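PDB 6JEB: beta-hexosaminidase Amuc_2018 from Akkermansia muciniphila, which hydrolyses terminal, non-reducing N-acetylhexosamine residues from beta-linked glycans such as N-glycans and chitobiose, as a zinc-binding member of glycosyl hydrolase family 20. Local coordinates for residues I7-R12 and W434-R439; A38-V43 and H49-G54; R58-A63 and A424-M429; L68-A73 and M116-F121. One frame throughout, in Å; residues are numbered along the deposited sequence. Where two conformers were deposited one is given.

Contact 1. Residues I7-R12 and W434-R439; sequences IPEPSR and WENFRR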
# COMPACT_ATOMS: atom_id res chain seq x y z
N ILE A 7 15.56 0.00 -12.09
CA ILE A 7 14.48 -0.76 -11.47
C ILE A 7 13.30 0.18 -11.32
O ILE A 7 13.42 1.24 -10.69
CB ILE A 7 14.87 -1.34 -10.10
CG1 ILE A 7 16.09 -2.26 -10.23
CG2 ILE A 7 13.68 -2.10 -9.49
CD1 ILE A 7 16.72 -2.64 -8.88
N PRO A 8 12.12 -0.16 -11.85
CA PRO A 8 11.81 -1.40 -12.57
C PRO A 8 12.41 -1.48 -13.97
O PRO A 8 12.65 -0.45 -14.62
CB PRO A 8 10.28 -1.40 -12.66
CG PRO A 8 9.85 -0.01 -12.35
CD PRO A 8 10.93 0.68 -11.61
N GLU A 9 12.65 -2.70 -14.43
CA GLU A 9 13.20 -2.90 -15.77
C GLU A 9 12.28 -2.25 -16.80
O GLU A 9 11.07 -2.51 -16.80
CB GLU A 9 13.32 -4.39 -16.07
CG GLU A 9 14.01 -4.70 -17.40
CD GLU A 9 15.47 -4.26 -17.43
OE1 GLU A 9 16.07 -4.06 -16.35
OE2 GLU A 9 16.02 -4.11 -18.55
N PRO A 10 12.81 -1.41 -17.69
CA PRO A 10 11.97 -0.81 -18.73
C PRO A 10 11.41 -1.85 -19.69
O PRO A 10 12.00 -2.92 -19.92
CB PRO A 10 12.92 0.15 -19.45
CG PRO A 10 13.96 0.49 -18.42
CD PRO A 10 14.15 -0.80 -17.65
N SER A 11 10.27 -1.52 -20.29
CA SER A 11 9.64 -2.46 -21.21
C SER A 11 10.48 -2.69 -22.46
O SER A 11 10.43 -3.78 -23.04
CB SER A 11 8.23 -2.01 -21.56
OG SER A 11 8.20 -0.67 -22.01
N ARG A 12 11.26 -1.69 -22.90
CA ARG A 12 12.18 -1.87 -24.03
C ARG A 12 13.42 -1.02 -23.80
O ARG A 12 13.32 0.18 -23.54
CB ARG A 12 11.55 -1.50 -25.38
CG ARG A 12 12.51 -1.63 -26.58
CD ARG A 12 11.90 -1.13 -27.92
NE ARG A 12 12.94 -0.89 -28.93
CZ ARG A 12 13.18 -1.65 -29.99
NH1 ARG A 12 12.45 -2.74 -30.24
NH2 ARG A 12 14.17 -1.32 -30.82
N TRP A 434 15.21 -13.06 -12.53
CA TRP A 434 15.86 -12.92 -11.23
C TRP A 434 17.32 -12.51 -11.39
O TRP A 434 17.81 -11.63 -10.68
CB TRP A 434 15.73 -14.22 -10.44
CG TRP A 434 16.59 -14.26 -9.22
CD1 TRP A 434 17.64 -15.12 -8.99
CD2 TRP A 434 16.52 -13.41 -8.07
NE1 TRP A 434 18.20 -14.86 -7.77
CE2 TRP A 434 17.53 -13.82 -7.18
CE3 TRP A 434 15.68 -12.35 -7.70
CZ2 TRP A 434 17.74 -13.20 -5.94
CZ3 TRP A 434 15.89 -11.73 -6.46
CH2 TRP A 434 16.91 -12.16 -5.61
N GLU A 435 18.02 -13.12 -12.35
CA GLU A 435 19.44 -12.81 -12.55
C GLU A 435 19.64 -11.34 -12.86
O GLU A 435 20.52 -10.68 -12.28
CB GLU A 435 20.03 -13.70 -13.64
CG GLU A 435 20.18 -15.15 -13.23
CD GLU A 435 21.02 -15.32 -11.99
OE1 GLU A 435 22.08 -14.66 -11.90
OE2 GLU A 435 20.63 -16.10 -11.09
N ASN A 436 18.84 -10.79 -13.77
CA ASN A 436 19.00 -9.38 -14.11
C ASN A 436 18.62 -8.49 -12.93
O ASN A 436 19.31 -7.50 -12.65
CB ASN A 436 18.17 -9.02 -15.34
CG ASN A 436 18.52 -7.65 -15.88
OD1 ASN A 436 19.69 -7.38 -16.20
ND2 ASN A 436 17.52 -6.77 -16.00
N PHE A 437 17.52 -8.81 -12.25
CA PHE A 437 17.10 -8.00 -11.11
C PHE A 437 18.17 -7.99 -10.03
O PHE A 437 18.51 -6.93 -9.49
CB PHE A 437 15.78 -8.53 -10.55
CG PHE A 437 15.34 -7.83 -9.29
CD1 PHE A 437 14.70 -6.60 -9.35
CD2 PHE A 437 15.60 -8.40 -8.05
CE1 PHE A 437 14.31 -5.94 -8.18
CE2 PHE A 437 15.22 -7.76 -6.88
CZ PHE A 437 14.57 -6.53 -6.94
N ARG A 438 18.71 -9.17 -9.71
CA ARG A 438 19.74 -9.27 -8.67
C ARG A 438 20.97 -8.45 -9.04
O ARG A 438 21.57 -7.79 -8.18
CB ARG A 438 20.10 -10.74 -8.46
CG ARG A 438 21.04 -11.00 -7.30
CD ARG A 438 21.53 -12.44 -7.33
NE ARG A 438 22.52 -12.64 -8.38
CZ ARG A 438 22.61 -13.74 -9.11
NH1 ARG A 438 21.77 -14.75 -8.92
NH2 ARG A 438 23.55 -13.84 -10.05
N ARG A 439 21.37 -8.47 -10.32
CA ARG A 439 22.49 -7.66 -10.77
C ARG A 439 22.23 -6.18 -10.51
O ARG A 439 23.07 -5.48 -9.93
CB ARG A 439 22.72 -7.89 -12.27
CG ARG A 439 23.72 -6.91 -12.89
CD ARG A 439 23.76 -7.00 -14.42
NE ARG A 439 22.52 -6.55 -15.05
CZ ARG A 439 22.23 -5.27 -15.30
NH1 ARG A 439 23.07 -4.31 -14.94
NH2 ARG A 439 21.09 -4.95 -15.90
O HOH W 1 18.77 -4.38 -17.88
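With CG trans to the backbone N in both E9 (chi1 -174°) and N436 (chi1 -169°), the carboxylate and the amide reach out from loop and helix and meet at about a right angle; a bend at chi2 of E9 completes the approach. N436 ND2 gives E9 OE1 a weak hydrogen bond of 3.1 Å, strongly bent, with the two flat groups 76° apart. A water bridges the same pair, donating to E9 OE2 at 2.8 Å and accepting from N436 ND2 at 3.3 Å. The stronger partner of E9 OE1 is K440, one residue beyond the segment, in a salt bridge. On its other side the N436 amide is held by its own helix: R439 grips N436 OD1 side-on with NE (3.2 Å) and NH2 (2.8 Å), both arriving from one face of the amide plane. The double grip limits rotation of the amide, with ND2 on the side of E9. The weak bond and the water join loop 7-12, which leads into strand 12-16 of the N-terminal domain, to the start of helix 434-452, the helix that follows 417-426 in the chain; the K440 salt bridge adds to the hold. A second, apolar point of touch lies deeper. I7 CG2 sits near the ring plane of F437, 4.1 Å from F437 CE1 at its edge, and I7 CD1 approaches the same carbon. The F437 ring also packs on A420 and E423 of helix 417-426 and stacks with Y376. Between the two contact points P8, preceded by a cis peptide bond, turns away from helix 434-452 and packs on W426.

Contact 2. Residues A38-V43 and H49-G54; sequences AYRLTV and HLASGG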
# COMPACT_ATOMS: atom_id res chain seq x y z
N ALA A 38 3.43 6.81 -20.56
CA ALA A 38 4.58 6.25 -21.26
C ALA A 38 5.62 7.33 -21.55
O ALA A 38 5.30 8.52 -21.63
CB ALA A 38 4.13 5.60 -22.57
N TYR A 39 6.87 6.90 -21.70
CA TYR A 39 7.93 7.83 -22.08
C TYR A 39 8.92 7.11 -23.00
O TYR A 39 8.98 5.88 -23.06
CB TYR A 39 8.66 8.44 -20.85
CG TYR A 39 9.49 7.43 -20.09
CD1 TYR A 39 10.81 7.18 -20.45
CD2 TYR A 39 8.94 6.69 -19.05
CE1 TYR A 39 11.56 6.23 -19.80
CE2 TYR A 39 9.68 5.74 -18.38
CZ TYR A 39 11.00 5.51 -18.77
OH TYR A 39 11.75 4.55 -18.14
N ARG A 40 9.70 7.92 -23.71
CA ARG A 40 10.85 7.46 -24.48
C ARG A 40 12.03 8.33 -24.09
O ARG A 40 11.97 9.56 -24.22
CB ARG A 40 10.58 7.57 -25.98
CG ARG A 40 11.72 7.03 -26.84
CD ARG A 40 11.51 7.35 -28.33
NE ARG A 40 10.17 7.00 -28.78
CZ ARG A 40 9.23 7.88 -29.13
NH1 ARG A 40 9.49 9.19 -29.11
NH2 ARG A 40 8.03 7.45 -29.51
N LEU A 41 13.08 7.71 -23.58
CA LEU A 41 14.27 8.42 -23.12
C LEU A 41 15.44 7.96 -23.96
O LEU A 41 15.77 6.77 -23.98
CB LEU A 41 14.51 8.15 -21.64
CG LEU A 41 15.71 8.85 -21.01
CD1 LEU A 41 15.55 10.37 -21.03
CD2 LEU A 41 15.90 8.37 -19.58
N THR A 42 16.06 8.90 -24.68
CA THR A 42 17.18 8.59 -25.56
C THR A 42 18.45 9.18 -24.96
O THR A 42 18.52 10.39 -24.71
CB THR A 42 16.93 9.14 -26.97
OG1 THR A 42 15.70 8.58 -27.46
CG2 THR A 42 18.07 8.75 -27.91
N VAL A 43 19.44 8.32 -24.73
CA VAL A 43 20.72 8.71 -24.16
C VAL A 43 21.73 8.81 -25.31
O VAL A 43 21.95 7.82 -26.02
CB VAL A 43 21.18 7.69 -23.10
CG1 VAL A 43 22.58 8.02 -22.59
CG2 VAL A 43 20.17 7.64 -21.95
N HIS A 49 17.40 12.93 -24.28
CA HIS A 49 16.16 13.47 -24.82
C HIS A 49 14.99 12.71 -24.22
O HIS A 49 14.95 11.48 -24.30
CB HIS A 49 16.13 13.28 -26.34
CG HIS A 49 17.26 13.97 -27.04
ND1 HIS A 49 17.19 15.29 -27.43
CD2 HIS A 49 18.48 13.52 -27.42
CE1 HIS A 49 18.32 15.62 -28.03
NE2 HIS A 49 19.12 14.57 -28.04
N LEU A 50 14.05 13.44 -23.63
CA LEU A 50 12.87 12.84 -23.02
C LEU A 50 11.63 13.20 -23.83
O LEU A 50 11.39 14.38 -24.10
CB LEU A 50 12.72 13.30 -21.57
CG LEU A 50 11.51 12.73 -20.83
CD1 LEU A 50 11.56 11.22 -20.72
CD2 LEU A 50 11.42 13.35 -19.44
N ALA A 51 10.87 12.19 -24.23
CA ALA A 51 9.55 12.37 -24.81
C ALA A 51 8.57 11.63 -23.92
O ALA A 51 8.88 10.55 -23.42
CB ALA A 51 9.50 11.79 -26.22
N SER A 52 7.38 12.20 -23.71
CA SER A 52 6.40 11.54 -22.86
C SER A 52 5.01 11.81 -23.41
O SER A 52 4.78 12.80 -24.11
CB SER A 52 6.53 11.98 -21.40
OG SER A 52 6.40 13.39 -21.30
N GLY A 53 4.07 10.92 -23.08
CA GLY A 53 2.71 11.11 -23.55
C GLY A 53 1.84 11.98 -22.67
O GLY A 53 0.74 12.36 -23.07
N GLY A 54 2.32 12.30 -21.47
CA GLY A 54 1.56 13.10 -20.53
C GLY A 54 2.37 13.28 -19.28
O GLY A 54 3.50 12.79 -19.17
O HOH W 2 13.59 10.11 -26.70
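R40 and A51 form a hydrogen-bonded pair of an antiparallel beta hairpin, strands 39-44 and 47-52, with R40 N to A51 O at 2.8 Å and A51 N to R40 O at 2.9 Å. T42 and H49 repeat the pattern, T42 N to H49 O and H49 N to T42 O both 2.8 Å. Beyond the last bridge G53 N still reaches A38 O at 3.1 Å, which carries the pairing past the strand end. Between these rungs lie the non-hydrogen-bonded pairs Y39-S52 and L41-L50, where CA-H groups approach carbonyl oxygens, such as L41 CA near H49 O.

The face with Y39, L41, L50 and S52 is buried beneath helix 55-73. L50 CD1 touches both neighbours on the facing strand, 4.0 Å from Y39 CB and 4.1 Å from L41 CD1. Y39 takes the cramped rotamer with CG between the backbone N and the carbonyl carbon (chi1 69°), which leads its ring away from the partner strand to Y60, while its hydroxyl bonds T64. The other face bears R40, T42, H49 and A51; here H49 ND1 bonds S27 of the parallel neighbour strand 25-30. On its far edge strand 39-44 pairs with 79-86, so the hairpin lies inside the mixed sheet of the N-terminal domain. A water is hydrogen-bonded to T42 OG1 at 2.7 Å and donates to H49 O.

Contact 3. Residues R58-A63 and A424-M429; sequences RIYGLA and AGWSPM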
# COMPACT_ATOMS: atom_id res chain seq x y z
N ARG A 58 5.89 11.50 -17.99
CA ARG A 58 7.03 12.38 -17.78
C ARG A 58 7.64 12.17 -16.40
O ARG A 58 8.87 12.12 -16.26
CB ARG A 58 6.62 13.84 -17.99
CG ARG A 58 7.77 14.82 -17.83
CD ARG A 58 7.39 16.22 -18.30
NE ARG A 58 8.51 17.13 -18.10
CZ ARG A 58 8.73 17.77 -16.96
NH1 ARG A 58 7.89 17.62 -15.94
NH2 ARG A 58 9.79 18.56 -16.84
N ILE A 59 6.81 12.05 -15.36
CA ILE A 59 7.32 11.76 -14.03
C ILE A 59 8.14 10.48 -14.06
O ILE A 59 9.24 10.40 -13.50
CB ILE A 59 6.17 11.69 -13.01
CG1 ILE A 59 5.62 13.09 -12.73
CG2 ILE A 59 6.63 11.02 -11.71
CD1 ILE A 59 4.31 13.10 -11.95
N TYR A 60 7.61 9.44 -14.72
CA TYR A 60 8.34 8.18 -14.79
C TYR A 60 9.64 8.32 -15.57
O TYR A 60 10.66 7.77 -15.17
CB TYR A 60 7.47 7.07 -15.40
CG TYR A 60 6.19 6.82 -14.64
CD1 TYR A 60 6.13 6.95 -13.25
CD2 TYR A 60 5.02 6.45 -15.31
CE1 TYR A 60 4.95 6.73 -12.56
CE2 TYR A 60 3.85 6.21 -14.62
CZ TYR A 60 3.81 6.36 -13.25
OH TYR A 60 2.63 6.14 -12.58
N GLY A 61 9.61 9.05 -16.69
CA GLY A 61 10.84 9.24 -17.45
C GLY A 61 11.91 9.96 -16.65
O GLY A 61 13.09 9.61 -16.71
N LEU A 62 11.50 10.97 -15.87
CA LEU A 62 12.44 11.66 -15.01
C LEU A 62 12.95 10.75 -13.89
O LEU A 62 14.10 10.90 -13.46
CB LEU A 62 11.80 12.94 -14.45
CG LEU A 62 11.51 14.04 -15.49
CD1 LEU A 62 10.66 15.16 -14.89
CD2 LEU A 62 12.82 14.58 -16.07
N ALA A 63 12.12 9.81 -13.42
CA ALA A 63 12.59 8.85 -12.42
C ALA A 63 13.66 7.93 -13.01
O ALA A 63 14.65 7.61 -12.34
CB ALA A 63 11.41 8.04 -11.88
N ALA A 424 7.61 -6.15 -10.30
CA ALA A 424 6.45 -7.00 -10.58
C ALA A 424 5.26 -6.19 -11.07
O ALA A 424 4.49 -6.66 -11.92
CB ALA A 424 6.08 -7.81 -9.34
N GLY A 425 5.06 -4.98 -10.53
CA GLY A 425 3.94 -4.17 -10.95
C GLY A 425 4.16 -3.47 -12.28
O GLY A 425 3.20 -3.23 -13.02
N TRP A 426 5.41 -3.13 -12.59
CA TRP A 426 5.75 -2.31 -13.75
C TRP A 426 6.19 -3.12 -14.96
O TRP A 426 5.77 -2.84 -16.09
CB TRP A 426 6.88 -1.33 -13.37
CG TRP A 426 7.29 -0.46 -14.53
CD1 TRP A 426 8.06 -0.82 -15.60
CD2 TRP A 426 6.91 0.91 -14.74
NE1 TRP A 426 8.18 0.24 -16.47
CE2 TRP A 426 7.49 1.31 -15.97
CE3 TRP A 426 6.15 1.83 -14.02
CZ2 TRP A 426 7.31 2.59 -16.49
CZ3 TRP A 426 5.98 3.11 -14.53
CH2 TRP A 426 6.56 3.48 -15.76
N SER A 427 7.09 -4.08 -14.77
CA SER A 427 7.82 -4.62 -15.92
C SER A 427 7.05 -5.75 -16.59
O SER A 427 6.56 -6.65 -15.90
CB SER A 427 9.18 -5.14 -15.49
OG SER A 427 9.94 -4.10 -14.90
N PRO A 428 6.96 -5.74 -17.92
CA PRO A 428 6.43 -6.91 -18.63
C PRO A 428 7.21 -8.17 -18.29
O PRO A 428 8.43 -8.13 -18.06
CB PRO A 428 6.62 -6.54 -20.11
CG PRO A 428 6.69 -5.05 -20.12
CD PRO A 428 7.30 -4.63 -18.82
N MET A 429 6.51 -9.30 -18.27
CA MET A 429 7.18 -10.56 -17.94
C MET A 429 8.35 -10.83 -18.88
O MET A 429 9.36 -11.42 -18.46
CB MET A 429 6.18 -11.72 -17.97
CG MET A 429 5.11 -11.65 -16.86
SD MET A 429 5.78 -11.68 -15.18
CE MET A 429 6.44 -13.35 -15.12
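One face of the Y60 ring receives the edge of the W426 indole: W426 CZ3 lies 3.5 Å above the tyrosine plane, displaced toward its rim, while Y60 CD2 lies near the indole plane. This is a T-shaped (edge-to-face) pair, with the Y60 ring and the six-membered ring of W426 at 88° and their centroids 4.9 Å apart. W426 CH2 comes nearest, 3.4 Å from Y60 CD2 and 3.5 Å from Y60 CG, so the CZ3-CH2 edge of the indole lies over the CG-CD2 side of the phenol. W426 extends this far because its CG is trans to the backbone N (chi1 180°), which sends the indole out from the last turn of helix 417-426. That helix belongs to the catalytic domain and Y60 to helix 55-73 of the N-terminal domain; Y60 CA and W426 CA are 10.9 Å apart, and the rings span the gap across the buried domain interface. Polar ends are tied outside the pair. W426 NE1 donates to D86 OD1, and the Y60 hydroxyl meets E56 and R93 in hydrogen bonds. K120 adds a cation-pi contact with W426, while P88 packs against the indole.

Contact 4. Residues L68-A73 and M116-F121; sequences LRDQLA and MAYYKF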
# COMPACT_ATOMS: atom_id res chain seq x y z
N LEU A 68 19.60 6.75 -13.88
CA LEU A 68 20.74 6.79 -14.78
C LEU A 68 21.79 7.78 -14.30
O LEU A 68 23.00 7.54 -14.45
CB LEU A 68 20.29 7.13 -16.20
CG LEU A 68 19.50 6.04 -16.92
CD1 LEU A 68 19.03 6.57 -18.26
CD2 LEU A 68 20.34 4.78 -17.09
N ARG A 69 21.36 8.91 -13.73
CA ARG A 69 22.32 9.86 -13.17
C ARG A 69 23.05 9.26 -11.98
O ARG A 69 24.26 9.48 -11.82
CB ARG A 69 21.62 11.17 -12.80
CG ARG A 69 21.21 11.95 -14.02
CD ARG A 69 20.39 13.18 -13.70
NE ARG A 69 20.25 13.98 -14.92
CZ ARG A 69 19.31 14.89 -15.14
NH1 ARG A 69 18.39 15.14 -14.21
NH2 ARG A 69 19.30 15.55 -16.29
N ASP A 70 22.35 8.50 -11.14
CA ASP A 70 23.01 7.82 -10.04
C ASP A 70 24.01 6.79 -10.56
O ASP A 70 25.12 6.65 -10.02
CB ASP A 70 21.99 7.18 -9.10
CG ASP A 70 21.16 8.21 -8.34
OD1 ASP A 70 21.58 9.39 -8.27
OD2 ASP A 70 20.09 7.85 -7.81
N GLN A 71 23.65 6.06 -11.62
CA GLN A 71 24.59 5.12 -12.23
C GLN A 71 25.81 5.85 -12.78
O GLN A 71 26.96 5.46 -12.51
CB GLN A 71 23.90 4.30 -13.32
CG GLN A 71 24.83 3.24 -13.90
CD GLN A 71 24.17 2.35 -14.94
OE1 GLN A 71 22.94 2.33 -15.06
NE2 GLN A 71 24.97 1.60 -15.68
N LEU A 72 25.59 6.91 -13.55
CA LEU A 72 26.71 7.64 -14.15
C LEU A 72 27.63 8.21 -13.08
O LEU A 72 28.86 8.25 -13.26
CB LEU A 72 26.17 8.75 -15.06
CG LEU A 72 27.20 9.69 -15.70
CD1 LEU A 72 28.20 8.92 -16.56
CD2 LEU A 72 26.50 10.77 -16.50
N ALA A 73 27.07 8.65 -11.95
CA ALA A 73 27.89 9.21 -10.88
C ALA A 73 28.91 8.21 -10.36
O ALA A 73 29.99 8.60 -9.91
CB ALA A 73 27.00 9.72 -9.74
N MET A 116 9.82 5.32 -2.42
CA MET A 116 8.90 4.59 -3.29
C MET A 116 8.77 5.26 -4.66
O MET A 116 8.65 4.57 -5.68
CB MET A 116 7.54 4.38 -2.62
CG MET A 116 6.67 5.63 -2.54
SD MET A 116 5.27 5.40 -1.41
CE MET A 116 4.21 4.35 -2.41
N ALA A 117 8.82 6.59 -4.71
CA ALA A 117 8.77 7.28 -6.00
C ALA A 117 9.99 6.93 -6.85
O ALA A 117 9.89 6.85 -8.08
CB ALA A 117 8.70 8.79 -5.79
N TYR A 118 11.14 6.70 -6.21
CA TYR A 118 12.34 6.33 -6.94
C TYR A 118 12.14 5.06 -7.74
O TYR A 118 12.75 4.90 -8.81
CB TYR A 118 13.48 6.16 -5.93
CG TYR A 118 14.87 6.01 -6.49
CD1 TYR A 118 15.60 7.12 -6.90
CD2 TYR A 118 15.48 4.76 -6.55
CE1 TYR A 118 16.90 6.99 -7.39
CE2 TYR A 118 16.78 4.62 -7.03
CZ TYR A 118 17.47 5.73 -7.46
OH TYR A 118 18.76 5.60 -7.94
N TYR A 119 11.27 4.16 -7.26
CA TYR A 119 10.95 2.89 -7.90
C TYR A 119 9.61 2.91 -8.65
O TYR A 119 9.09 1.84 -9.00
CB TYR A 119 11.02 1.75 -6.87
CG TYR A 119 12.44 1.57 -6.40
CD1 TYR A 119 13.39 0.98 -7.24
CD2 TYR A 119 12.86 2.02 -5.15
CE1 TYR A 119 14.70 0.83 -6.85
CE2 TYR A 119 14.18 1.88 -4.75
CZ TYR A 119 15.10 1.28 -5.61
OH TYR A 119 16.41 1.15 -5.23
N LYS A 120 9.05 4.09 -8.90
CA LYS A 120 7.85 4.28 -9.71
C LYS A 120 6.58 3.70 -9.07
O LYS A 120 5.61 3.41 -9.78
CB LYS A 120 8.01 3.79 -11.16
CG LYS A 120 9.12 4.46 -11.92
CD LYS A 120 9.10 4.04 -13.39
CE LYS A 120 10.21 4.68 -14.21
NZ LYS A 120 11.54 4.04 -13.97
N PHE A 121 6.53 3.55 -7.75
CA PHE A 121 5.24 3.32 -7.12
C PHE A 121 4.36 4.54 -7.33
O PHE A 121 4.84 5.67 -7.38
CB PHE A 121 5.41 3.08 -5.61
CG PHE A 121 5.90 1.70 -5.27
CD1 PHE A 121 5.01 0.65 -5.15
CD2 PHE A 121 7.26 1.46 -5.06
CE1 PHE A 121 5.45 -0.63 -4.85
CE2 PHE A 121 7.71 0.18 -4.76
CZ PHE A 121 6.80 -0.87 -4.65
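D70 lies on helix 55-73 and Y118 near the C-terminal end of helix 106-118, their CA atoms 11.2 Å apart, a gap spanned by side chains alone. These extend from opposite directions and join through one short hydrogen bond: the Y118 hydroxyl donates to D70 OD2 at 2.6 Å. OD2 receives it on its anti lone pair, the one facing away from OD1. Carboxylate and phenol ring are nearly coplanar, 22° apart, and D70 OD2 sits near the ring plane at the edge, 3.3 Å from Y118 CE1. With CG trans to the backbone N (chi1 -170°), Y118 sends its ring out from the helix to the aspartate. Both residues are buried, and the other carboxylate oxygen, OD1, forms a salt bridge with R451 of helix 434-452; this positive charge would be expected to help keep D70 ionised, and the second bond limits rotation of the carboxylate. F447 and R451 of that helix also pack on Y118. Y119 lies against it, Y118 CD2 being 3.6 Å above one face of the Y119 ring, offset toward the rim. Just beyond, the chain turns off with K120 at positive phi (67°): K120 N bonds A117 O at 3.0 Å and F121 N bonds M116 O at 3.1 Å, the Schellman motif that closes helix 106-118 of the TIM-barrel-type catalytic domain, where it meets the helix of the N-terminal domain.

From the N terminus, the loop 7-12 opens contact 1, which closes only at helix 434-452 and so encloses the other three. Contact 2 closes first, a local hairpin of the N-terminal sheet, and the chain then passes directly into helix 55-73. That helix opens both contact 3 and contact 4: 68-73 pairs with 116-121, nested inside the longer loop from 58-63 to 424-429. K120 touches Y60, A63 and W426, joining contacts 3 and 4; P8 packs on Y119 between contacts 1 and 4, and a probable hydrogen bond of S427 OG with E9 O joins contacts 1 and 3. Contacts 1, 3 and 4 thus tie the N-terminal domain to the catalytic domain and the C-terminal helix, while contact 2 lies in the sheet that helix 55-73 packs on.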